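Local coordinates for glycoside hydrolase family protein (Novosphingobium sp. PP1Y, PDB 6Q2F) that probably releases terminal alpha-L-rhamnose from rhamnosylated compounds by hydrolysing the glycosidic bond, and binds a sodium ion, at residues A236-A239 with L240-D244; Y382-A386 with G387-S391; T542-Q545 with S546-L550. One frame throughout, in Å; residues are numbered along the deposited sequence.

Interaction 1: A236-A239 with L240-D244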
loop_
_atom_site.group_PDB
_atom_site.type_symbol
_atom_site.label_atom_id
_atom_site.label_comp_id
_atom_site.label_asym_id
_atom_site.label_seq_id
_atom_site.Cartn_x
_atom_site.Cartn_y
_atom_site.Cartn_z
ATOM N N ALA A 236 -22.183 0.093 39.661
ATOM C CA ALA A 236 -21.147 -0.408 40.564
ATOM C C ALA A 236 -19.851 0.347 40.279
ATOM O O ALA A 236 -19.040 -0.056 39.444
ATOM C CB ALA A 236 -20.970 -1.914 40.402
ATOM N N GLY A 237 -19.655 1.456 40.996
ATOM C CA GLY A 237 -18.516 2.319 40.718
ATOM C C GLY A 237 -17.178 1.625 40.884
ATOM O O GLY A 237 -16.240 1.880 40.122
ATOM N N LYS A 238 -17.068 0.736 41.876
ATOM C CA LYS A 238 -15.789 0.091 42.150
ATOM C C LYS A 238 -15.320 -0.734 40.959
ATOM O O LYS A 238 -14.114 -0.930 40.777
ATOM C CB LYS A 238 -15.900 -0.770 43.417
ATOM C CG LYS A 238 -16.630 -2.103 43.235
ATOM C CD LYS A 238 -15.652 -3.254 42.975
ATOM C CE LYS A 238 -16.250 -4.309 42.046
ATOM N NZ LYS A 238 -15.223 -5.305 41.607
ATOM N N ALA A 239 -16.252 -1.212 40.131
ATOM C CA ALA A 239 -15.899 -1.974 38.939
ATOM C C ALA A 239 -15.208 -1.127 37.879
ATOM O O ALA A 239 -14.665 -1.690 36.924
ATOM C CB ALA A 239 -17.143 -2.633 38.337
ATOM N N LEU A 240 -15.208 0.200 38.019
ATOM C CA LEU A 240 -14.482 1.029 37.063
ATOM C C LEU A 240 -12.970 0.975 37.297
ATOM O O LEU A 240 -12.204 1.157 36.340
ATOM C CB LEU A 240 -14.993 2.469 37.130
ATOM C CG LEU A 240 -16.472 2.659 36.763
ATOM C CD1 LEU A 240 -17.014 3.993 37.265
ATOM C CD2 LEU A 240 -16.643 2.527 35.251
ATOM N N VAL A 241 -12.525 0.735 38.542
ATOM C CA VAL A 241 -11.114 0.524 38.873
ATOM C C VAL A 241 -10.826 -0.960 39.025
ATOM O O VAL A 241 -9.780 -1.347 39.558
ATOM C CB VAL A 241 -10.715 1.237 40.174
ATOM C CG1 VAL A 241 -9.274 0.888 40.542
ATOM C CG2 VAL A 241 -10.947 2.761 40.094
ATOM N N ASP A 242 -11.756 -1.802 38.590
ATOM C CA ASP A 242 -11.582 -3.227 38.801
ATOM C C ASP A 242 -10.269 -3.693 38.176
ATOM O O ASP A 242 -9.731 -3.073 37.252
ATOM C CB ASP A 242 -12.755 -3.992 38.199
ATOM C CG ASP A 242 -13.348 -4.979 39.165
ATOM O OD1 ASP A 242 -12.706 -5.253 40.205
ATOM O OD2 ASP A 242 -14.452 -5.485 38.878
ATOM N N ALA A 243 -9.742 -4.797 38.707
ATOM C CA ALA A 243 -8.643 -5.484 38.038
ATOM C C ALA A 243 -8.993 -5.846 36.600
ATOM O O ALA A 243 -8.086 -6.028 35.781
ATOM C CB ALA A 243 -8.260 -6.746 38.823
ATOM N N ASP A 244 -10.288 -5.946 36.283
ATOM C CA ASP A 244 -10.780 -6.243 34.940
ATOM C C ASP A 244 -11.157 -4.937 34.245
ATOM O O ASP A 244 -12.268 -4.426 34.419
ATOM C CB ASP A 244 -11.971 -7.194 35.009
ATOM C CG ASP A 244 -12.514 -7.549 33.636
ATOM O OD1 ASP A 244 -11.828 -7.256 32.632
ATOM O OD2 ASP A 244 -13.624 -8.125 33.559
#
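Lys238 reaches over the turn and brings NZ to the carboxylate of Asp242, four residues on. The two sit on a short 3-10 turn in the loop from strand 234-235, at the edge of a six-stranded antiparallel sheet, to strand 249-251, at the edge of a four-stranded one. CG of Lys238 lies between its own backbone N and carbonyl carbon (chi1 76°), and further bends at chi2 and chi3 turn the tail toward Asp242. NZ of Lys238 reaches both oxygens almost equally, 2.8 Å from OD2 and 2.9 Å from OD1 of Asp242: a forked salt bridge whose two hydrogen bonds are individually weak in geometry. OD1 of Asp242 also takes a weak bond from the backbone N of Ala243.

Beneath the ion pair the backbone supplies the turn. Leu240 N donates to Gly237 O at 2.9 Å, approaching from above the carbonyl plane, and Val241 N reaches Lys238 O at 3.2 Å. The last bond, from Asp242 N to Ala239 O, is stretched to 3.4 Å and weak, as the chain leaves the 3-10 path. Leu240 is buried. Its isobutyl group lies alongside the Gly237 carbonyl and also touches Phe371 of the four-stranded sheet and Leu261 and Leu263 of the six-stranded one, so it packs between the two sheets. Val241 leans on Glu372. Asp242 OD2, besides meeting Lys238 NZ, comes within 4.0 Å of Ala239 CB.

Interaction 2: Y382-A386 with G387-S391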
loop_
_atom_site.group_PDB
_atom_site.type_symbol
_atom_site.label_atom_id
_atom_site.label_comp_id
_atom_site.label_asym_id
_atom_site.label_seq_id
_atom_site.Cartn_x
_atom_site.Cartn_y
_atom_site.Cartn_z
ATOM N N TYR A 382 -0.356 7.641 26.587
ATOM C CA TYR A 382 0.815 6.768 26.604
ATOM C C TYR A 382 0.569 5.487 25.817
ATOM O O TYR A 382 1.494 4.954 25.197
ATOM C CB TYR A 382 1.235 6.450 28.047
ATOM C CG TYR A 382 0.543 5.267 28.700
ATOM C CD1 TYR A 382 1.031 3.970 28.538
ATOM C CD2 TYR A 382 -0.593 5.445 29.477
ATOM C CE1 TYR A 382 0.399 2.888 29.120
ATOM C CE2 TYR A 382 -1.227 4.372 30.072
ATOM C CZ TYR A 382 -0.726 3.094 29.893
ATOM O OH TYR A 382 -1.364 2.021 30.486
ATOM N N GLU A 383 -0.667 4.968 25.840
ATOM C CA GLU A 383 -0.948 3.721 25.132
ATOM C C GLU A 383 -0.552 3.821 23.663
ATOM O O GLU A 383 0.119 2.929 23.131
ATOM C CB GLU A 383 -2.426 3.342 25.272
ATOM C CG GLU A 383 -2.867 3.040 26.715
ATOM C CD GLU A 383 -3.534 4.224 27.358
ATOM O OE1 GLU A 383 -3.402 5.330 26.796
ATOM O OE2 GLU A 383 -4.184 4.076 28.414
ATOM N N THR A 384 -0.948 4.905 22.983
ATOM C CA THR A 384 -0.578 5.018 21.574
ATOM C C THR A 384 0.903 5.350 21.420
ATOM O O THR A 384 1.568 4.813 20.530
ATOM C CB THR A 384 -1.468 6.033 20.835
ATOM O OG1 THR A 384 -1.050 6.133 19.462
ATOM C CG2 THR A 384 -1.429 7.398 21.459
ATOM N N LYS A 385 1.451 6.192 22.304
ATOM C CA LYS A 385 2.868 6.545 22.194
ATOM C C LYS A 385 3.768 5.345 22.445
ATOM O O LYS A 385 4.875 5.284 21.905
ATOM C CB LYS A 385 3.229 7.676 23.163
ATOM C CG LYS A 385 2.646 9.036 22.789
ATOM C CD LYS A 385 2.779 10.023 23.959
ATOM C CE LYS A 385 2.190 11.398 23.599
ATOM N NZ LYS A 385 2.163 12.328 24.765
ATOM N N ALA A 386 3.306 4.384 23.240
ATOM C CA ALA A 386 4.060 3.165 23.503
ATOM C C ALA A 386 3.839 2.109 22.437
ATOM O O ALA A 386 4.401 1.015 22.549
ATOM C CB ALA A 386 3.688 2.590 24.876
ATOM N N GLY A 387 3.029 2.392 21.424
ATOM C CA GLY A 387 2.860 1.458 20.332
ATOM C C GLY A 387 1.788 0.406 20.519
ATOM O O GLY A 387 1.737 -0.545 19.733
ATOM N N PHE A 388 0.937 0.532 21.534
ATOM C CA PHE A 388 -0.167 -0.407 21.659
ATOM C C PHE A 388 -1.268 -0.128 20.646
ATOM O O PHE A 388 -2.060 -1.026 20.357
ATOM C CB PHE A 388 -0.753 -0.363 23.068
ATOM C CG PHE A 388 0.141 -0.961 24.117
ATOM C CD1 PHE A 388 0.327 -2.332 24.184
ATOM C CD2 PHE A 388 0.784 -0.156 25.037
ATOM C CE1 PHE A 388 1.149 -2.885 25.139
ATOM C CE2 PHE A 388 1.608 -0.702 26.002
ATOM C CZ PHE A 388 1.786 -2.073 26.054
ATOM N N VAL A 389 -1.331 1.091 20.110
ATOM C CA VAL A 389 -2.317 1.464 19.098
ATOM C C VAL A 389 -1.746 2.641 18.327
ATOM O O VAL A 389 -1.045 3.484 18.892
ATOM C CB VAL A 389 -3.684 1.815 19.737
ATOM C CG1 VAL A 389 -3.520 2.938 20.769
ATOM C CG2 VAL A 389 -4.684 2.216 18.650
HETATM N N MSE A 390 -2.053 2.701 17.034
HETATM C CA MSE A 390 -1.431 3.674 16.154
HETATM C C MSE A 390 -2.027 5.067 16.280
HETATM O O MSE A 390 -3.213 5.226 16.554
HETATM C CB MSE A 390 -1.532 3.206 14.694
HETATM C CG MSE A 390 -0.598 2.043 14.375
HETATM SE SE MSE A 390 1.241 2.458 14.806
HETATM C CE MSE A 390 1.368 1.627 16.588
ATOM N N SER A 391 -1.191 6.085 16.098
ATOM C CA SER A 391 -1.670 7.427 15.820
ATOM C C SER A 391 -1.187 7.793 14.427
ATOM O O SER A 391 -0.130 7.336 13.984
ATOM C CB SER A 391 -1.191 8.449 16.869
ATOM O OG SER A 391 -1.656 8.103 18.159
#
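Helix 382-385 ends at Gly387, where the chain changes direction; after Gly387 and Phe388 it runs extended through 389-391, past Thr384. Gly387 has a left-handed backbone (phi 87°), a conformation glycine adopts readily, and two amides point back into the helix. Phe388 N donates to Glu383 O at 3.0 Å, nearly along the C=O axis, while Gly387 N meets Thr384 O at 3.0 Å from well above the carbonyl plane. This pair of bonds with the positive phi makes a Schellman motif, the classic C-terminal stop of a helix.

Thr384 is the side chain that grips the departing extended segment. Its OG1 stands anti to the backbone N (chi1 179°), swung outward to donate to Val389 O at 2.7 Å; the same carbonyl also receives a CA-H...O contact from Thr384 CA at 3.1 Å. Ser391 OG reaches Thr384 OG1 as well, although the modelled 2.4 Å is too short for its exact length to be trusted. Alongside, the Val389 methyl CG1 packs against Thr384 CB at 3.7 Å. Tyr394 OH, from farther along the loop, gives Thr384 O another hydrogen bond.

At the other flank of the turn, Phe388 CB and the ring edge at CD2 border Glu383 O, and CD2 also meets Ala386 CB at 4.0 Å. The ring continues into an edge-to-face pair with Phe180 and touches Trp155 of strand 151-160. Glu383 lays its carboxylate carbon over the Tyr382 ring, offset toward the rim, while OE2 bonds to Thr317 OG1.

Interaction 3: T542-Q545 with S546-L550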
loop_
_atom_site.group_PDB
_atom_site.type_symbol
_atom_site.label_atom_id
_atom_site.label_comp_id
_atom_site.label_asym_id
_atom_site.label_seq_id
_atom_site.Cartn_x
_atom_site.Cartn_y
_atom_site.Cartn_z
ATOM N N THR A 542 10.431 15.437 32.167
ATOM C CA THR A 542 9.387 16.300 31.638
ATOM C C THR A 542 8.525 15.530 30.646
ATOM O O THR A 542 8.920 14.482 30.129
ATOM C CB THR A 542 9.995 17.520 30.949
ATOM O OG1 THR A 542 10.662 17.097 29.756
ATOM C CG2 THR A 542 11.024 18.197 31.873
ATOM N N ARG A 543 7.331 16.065 30.373
ATOM C CA ARG A 543 6.474 15.455 29.358
ATOM C C ARG A 543 7.198 15.340 28.029
ATOM O O ARG A 543 7.029 14.355 27.301
ATOM C CB ARG A 543 5.182 16.260 29.175
ATOM C CG ARG A 543 4.220 16.224 30.351
ATOM C CD ARG A 543 2.870 16.824 29.945
ATOM N NE ARG A 543 1.946 16.882 31.072
ATOM C CZ ARG A 543 1.251 15.840 31.513
ATOM N NH1 ARG A 543 1.373 14.662 30.913
ATOM N NH2 ARG A 543 0.437 15.975 32.556
ATOM N N GLU A 544 8.006 16.345 27.692
ATOM C CA GLU A 544 8.703 16.329 26.413
ATOM C C GLU A 544 9.744 15.218 26.372
ATOM O O GLU A 544 9.873 14.517 25.364
ATOM C CB GLU A 544 9.336 17.696 26.142
ATOM C CG GLU A 544 10.007 17.837 24.758
ATOM C CD GLU A 544 9.069 17.572 23.576
ATOM O OE1 GLU A 544 7.845 17.796 23.693
ATOM O OE2 GLU A 544 9.566 17.136 22.517
ATOM N N GLN A 545 10.491 15.033 27.466
ATOM C CA GLN A 545 11.480 13.961 27.522
ATOM C C GLN A 545 10.829 12.588 27.397
ATOM O O GLN A 545 11.350 11.704 26.709
ATOM C CB GLN A 545 12.266 14.048 28.823
ATOM C CG GLN A 545 13.266 15.171 28.905
ATOM C CD GLN A 545 13.828 15.272 30.321
ATOM O OE1 GLN A 545 13.075 15.342 31.289
ATOM N NE2 GLN A 545 15.150 15.231 30.443
ATOM N N SER A 546 9.705 12.376 28.082
ATOM C CA SER A 546 9.028 11.090 27.954
ATOM C C SER A 546 8.455 10.928 26.558
ATOM O O SER A 546 8.514 9.838 25.984
ATOM C CB SER A 546 7.939 10.941 29.016
ATOM O OG SER A 546 8.499 10.456 30.229
ATOM N N ASP A 547 7.941 12.016 25.976
ATOM C CA ASP A 547 7.431 11.941 24.609
ATOM C C ASP A 547 8.554 11.642 23.622
ATOM O O ASP A 547 8.354 10.894 22.655
ATOM C CB ASP A 547 6.724 13.241 24.236
ATOM C CG ASP A 547 5.358 13.361 24.874
ATOM O OD1 ASP A 547 4.844 12.337 25.373
ATOM O OD2 ASP A 547 4.793 14.472 24.868
ATOM N N ARG A 548 9.748 12.205 23.851
ATOM C CA ARG A 548 10.863 11.897 22.962
ATOM C C ARG A 548 11.375 10.486 23.193
ATOM O O ARG A 548 11.735 9.791 22.237
ATOM C CB ARG A 548 11.987 12.913 23.129
ATOM C CG ARG A 548 11.626 14.265 22.555
ATOM C CD ARG A 548 12.689 15.288 22.854
ATOM N NE ARG A 548 12.269 16.584 22.341
ATOM C CZ ARG A 548 13.032 17.668 22.317
ATOM N NH1 ARG A 548 14.282 17.635 22.782
ATOM N NH2 ARG A 548 12.537 18.780 21.819
ATOM N N PHE A 549 11.386 10.022 24.446
ATOM C CA PHE A 549 11.756 8.629 24.651
ATOM C C PHE A 549 10.796 7.705 23.923
ATOM O O PHE A 549 11.222 6.739 23.279
ATOM C CB PHE A 549 11.779 8.248 26.122
ATOM C CG PHE A 549 11.699 6.763 26.319
ATOM C CD1 PHE A 549 12.762 5.955 25.955
ATOM C CD2 PHE A 549 10.547 6.169 26.801
ATOM C CE1 PHE A 549 12.698 4.579 26.110
ATOM C CE2 PHE A 549 10.475 4.794 26.951
ATOM C CZ PHE A 549 11.552 3.999 26.603
ATOM N N LEU A 550 9.495 7.969 24.030
ATOM C CA LEU A 550 8.528 7.095 23.378
ATOM C C LEU A 550 8.697 7.138 21.865
ATOM O O LEU A 550 8.666 6.088 21.208
ATOM C CB LEU A 550 7.108 7.471 23.816
ATOM C CG LEU A 550 6.947 7.282 25.337
ATOM C CD1 LEU A 550 5.714 7.986 25.902
ATOM C CD2 LEU A 550 6.949 5.800 25.713
HETATM O O HOH W 1 5.174 12.465 28.029
#
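The Arg548 guanidinium has Glu544 CG over one face, 3.5 Å from NE, and the Glu544 carboxylate comes in at the NE end with its plane turned 84° from that of the guanidinium. Glu544 OE2 accepts from Arg548 NE at 2.8 Å through its anti lone pair, somewhat out of the guanidinium plane, to form a salt bridge between residues four apart. Arg548 is extended to NE, and the bend in Glu544 (chi2 58°) carries the carboxylate forward, toward the next turn, to Arg548 NE. A negative Glu544 in this first turn would also suit the helix dipole.

Round the helix, Asp547 brings its carboxylate carbon to 3.1 Å from Arg543 O. A water bridges the two residues, donating to Arg543 O and to Asp547 OD1, each at 2.7 Å; OD1 also takes a salt bridge from Lys385. The guanidinium of Arg543 points off the helix to Asp402, Ser319 and the Leu378 carbonyl. The buried Phe549 ring meets Trp531 and Phe520.

At the N-terminal end the Gln545 amide closes the first turn. Its OE1 takes Thr542 N at 2.8 Å, in the carbonyl plane and close to straight, while Gln545 N donates to Thr542 OG1 at 3.1 Å. This reciprocal pair is a capping box, with Thr542 as N-cap of helix 543-575.

In the fold
All three contacts are local and follow one another in series; none nests in or crosses another. Interaction 1 turns the chain between edge strands of two antiparallel sheets, and its nearest atoms stay about 12 Å from interaction 2. Interaction 2 ends helix 382-385 after strand 366-374, and interaction 3 opens helix 543-575, which runs between strands 497-502 and 579-582 of the parallel eight-stranded barrel. These last two touch: Lys385 NZ makes a salt bridge with Asp547 OD1 at 2.7 Å, and Lys385 O packs 3.7 Å from Leu550 CB. The N-terminal end of this helix is thereby tied to the region following the sandwich, whereas sodium-site residues Asp503 and Glu583 directly follow barrel strands 497-502 and 579-582.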